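Thiol:disulfide interchange protein DsbA (Neisseria meningitidis MC58, PDB 3HZ8) probably acts as a periplasmic thiol-disulfide oxidoreductase of the DsbA type, passing its redox-active disulfide on to other proteins. Local coordinates at residues L29-Y34 with E62-Q67. The protein carries 1 engineered substitution. Residues are numbered along the deposited sequence; the frame is centred on the assembly and turned at random.
Sequences LEFFGY and EHVVWQ
Strands 26-32 and 57-63 of the thioredoxin fold run parallel here, pairing Phe-31 with Glu-62 and Phe-32 with His-63. Glu-62 N donates to Glu-30 O, Phe-32 N to Glu-62 O, and the ladder ends with Val-64 N on Phe-32 O, 3.0 Å. Helix 37-50 connects the two strands in a beta-alpha-beta crossover; the CxxC motif lies at its start, and the Cys-36–Cys-39 disulfide is redox-active; the Phe-32 ring touches Cys-39. On that side of the sheet, His-63 turns the edge of its imidazole to the face of the Phe-32 ring, centroids 5.1 Å apart and planes at 67°. A chi1 of -162°, which sets CG opposite the backbone N, brings the imidazole over Gly-33, whose CA sits over its face, 3.6 Å from the ring centroid. A straight bond from His-63 ND1 to a lone pair of Val-64 O, 2.8 Å and nearly in the ring plane, fixes the ring's rotation. Tyr-34 completes the aromatic cluster, its CD2 3.6 Å from His-63 CD2, while its hydroxyl bonds Asn-92. On the opposite face, with Phe-31, Glu-62 CB lies 3.8 Å from Phe-31 CD1, and the bent glutamate carries its carboxylate to a salt bridge with Arg-60.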
loop_
_atom_site.group_PDB
_atom_site.type_symbol
_atom_site.label_atom_id
_atom_site.label_comp_id
_atom_site.label_asym_id
_atom_site.label_seq_id
_atom_site.Cartn_x
_atom_site.Cartn_y
_atom_site.Cartn_z
ATOM N N LEU A 29 -3.262 -1.577 6.021
ATOM C CA LEU A 29 -3.430 -1.593 4.567
ATOM C C LEU A 29 -3.331 -0.171 4.009
ATOM O O LEU A 29 -4.086 0.698 4.433
ATOM C CB LEU A 29 -4.782 -2.232 4.211
ATOM C CG LEU A 29 -5.403 -1.999 2.837
ATOM C CD1 LEU A 29 -4.462 -2.384 1.716
ATOM C CD2 LEU A 29 -6.721 -2.766 2.739
ATOM N N GLU A 30 -2.390 0.072 3.098
ATOM C CA GLU A 30 -2.296 1.353 2.406
ATOM C C GLU A 30 -2.732 1.205 0.956
ATOM O O GLU A 30 -2.138 0.426 0.219
ATOM C CB GLU A 30 -0.856 1.906 2.442
ATOM C CG GLU A 30 -0.747 3.316 1.839
ATOM C CD GLU A 30 0.638 3.671 1.329
ATOM O OE1 GLU A 30 1.488 2.781 1.238
ATOM O OE2 GLU A 30 0.860 4.850 0.994
ATOM N N PHE A 31 -3.752 1.962 0.556
ATOM C CA PHE A 31 -4.041 2.175 -0.873
ATOM C C PHE A 31 -3.246 3.388 -1.342
ATOM O O PHE A 31 -3.210 4.405 -0.645
ATOM C CB PHE A 31 -5.535 2.421 -1.117
ATOM C CG PHE A 31 -6.397 1.196 -0.909
ATOM C CD1 PHE A 31 -6.575 0.283 -1.940
ATOM C CD2 PHE A 31 -7.066 0.981 0.294
ATOM C CE1 PHE A 31 -7.388 -0.852 -1.771
ATOM C CE2 PHE A 31 -7.890 -0.142 0.465
ATOM C CZ PHE A 31 -8.040 -1.060 -0.575
ATOM N N PHE A 32 -2.625 3.292 -2.517
ATOM C CA PHE A 32 -1.750 4.355 -2.999
ATOM C C PHE A 32 -1.744 4.341 -4.520
ATOM O O PHE A 32 -2.329 3.452 -5.148
ATOM C CB PHE A 32 -0.305 4.156 -2.482
ATOM C CG PHE A 32 0.421 3.000 -3.142
ATOM C CD1 PHE A 32 1.359 3.240 -4.150
ATOM C CD2 PHE A 32 0.128 1.681 -2.799
ATOM C CE1 PHE A 32 2.006 2.185 -4.797
ATOM C CE2 PHE A 32 0.759 0.609 -3.450
ATOM C CZ PHE A 32 1.702 0.860 -4.446
ATOM N N GLY A 33 -1.078 5.326 -5.110
ATOM C CA GLY A 33 -0.741 5.274 -6.536
ATOM C C GLY A 33 0.683 5.770 -6.682
ATOM O O GLY A 33 1.112 6.651 -5.928
ATOM N N TYR A 34 1.426 5.224 -7.644
ATOM C CA TYR A 34 2.810 5.677 -7.860
ATOM C C TYR A 34 2.898 7.109 -8.452
ATOM O O TYR A 34 3.950 7.747 -8.391
ATOM C CB TYR A 34 3.564 4.694 -8.754
ATOM C CG TYR A 34 4.002 3.423 -8.077
ATOM C CD1 TYR A 34 4.803 3.456 -6.931
ATOM C CD2 TYR A 34 3.661 2.184 -8.604
ATOM C CE1 TYR A 34 5.254 2.275 -6.320
ATOM C CE2 TYR A 34 4.100 0.998 -8.000
ATOM C CZ TYR A 34 4.890 1.047 -6.849
ATOM O OH TYR A 34 5.332 -0.135 -6.266
ATOM N N GLU A 62 -1.800 -1.787 -1.720
ATOM C CA GLU A 62 -2.588 -2.062 -2.927
ATOM C C GLU A 62 -2.642 -0.786 -3.765
ATOM O O GLU A 62 -2.926 0.294 -3.228
ATOM C CB GLU A 62 -4.015 -2.478 -2.549
ATOM C CG GLU A 62 -4.123 -3.669 -1.564
ATOM C CD GLU A 62 -3.722 -5.026 -2.176
ATOM O OE1 GLU A 62 -3.514 -5.108 -3.407
ATOM O OE2 GLU A 62 -3.622 -6.021 -1.418
ATOM N N HIS A 63 -2.347 -0.903 -5.058
ATOM C CA HIS A 63 -2.382 0.258 -5.963
ATOM C C HIS A 63 -3.796 0.429 -6.479
ATOM O O HIS A 63 -4.412 -0.543 -6.929
ATOM C CB HIS A 63 -1.420 0.028 -7.137
ATOM C CG HIS A 63 -1.040 1.263 -7.894
ATOM N ND1 HIS A 63 -1.917 1.969 -8.692
ATOM C CD2 HIS A 63 0.156 1.886 -8.014
ATOM C CE1 HIS A 63 -1.289 3.004 -9.225
ATOM N NE2 HIS A 63 -0.024 2.964 -8.848
ATOM N N VAL A 64 -4.330 1.649 -6.412
ATOM C CA VAL A 64 -5.678 1.888 -6.942
ATOM C C VAL A 64 -5.715 1.718 -8.466
ATOM O O VAL A 64 -4.697 1.881 -9.149
ATOM C CB VAL A 64 -6.252 3.290 -6.552
ATOM C CG1 VAL A 64 -6.507 3.356 -5.046
ATOM C CG2 VAL A 64 -5.368 4.445 -7.048
ATOM N N VAL A 65 -6.890 1.372 -8.997
ATOM C CA VAL A 65 -7.086 1.325 -10.450
ATOM C C VAL A 65 -8.350 2.122 -10.765
ATOM O O VAL A 65 -9.464 1.673 -10.482
ATOM C CB VAL A 65 -7.169 -0.126 -10.994
ATOM C CG1 VAL A 65 -7.421 -0.127 -12.508
ATOM C CG2 VAL A 65 -5.908 -0.906 -10.629
ATOM N N TRP A 66 -8.157 3.319 -11.320
ATOM C CA TRP A 66 -9.243 4.273 -11.548
ATOM C C TRP A 66 -9.566 4.435 -13.036
ATOM O O TRP A 66 -10.524 5.106 -13.395
ATOM C CB TRP A 66 -8.859 5.633 -10.955
ATOM C CG TRP A 66 -8.948 5.677 -9.458
ATOM C CD1 TRP A 66 -9.755 4.910 -8.660
ATOM C CD2 TRP A 66 -8.234 6.554 -8.578
ATOM N NE1 TRP A 66 -9.578 5.250 -7.336
ATOM C CE2 TRP A 66 -8.648 6.253 -7.256
ATOM C CE3 TRP A 66 -7.263 7.543 -8.776
ATOM C CZ2 TRP A 66 -8.144 6.929 -6.143
ATOM C CZ3 TRP A 66 -6.779 8.232 -7.668
ATOM C CH2 TRP A 66 -7.221 7.916 -6.363
ATOM N N GLN A 67 -8.744 3.828 -13.882
ATOM C CA GLN A 67 -8.976 3.809 -15.329
ATOM C C GLN A 67 -8.182 2.649 -15.919
ATOM O O GLN A 67 -7.236 2.160 -15.292
ATOM C CB GLN A 67 -8.592 5.155 -15.980
ATOM C CG GLN A 67 -7.118 5.564 -15.801
ATOM C CD GLN A 67 -6.775 6.939 -16.357
ATOM O OE1 GLN A 67 -7.664 7.722 -16.719
ATOM N NE2 GLN A 67 -5.473 7.242 -16.416
#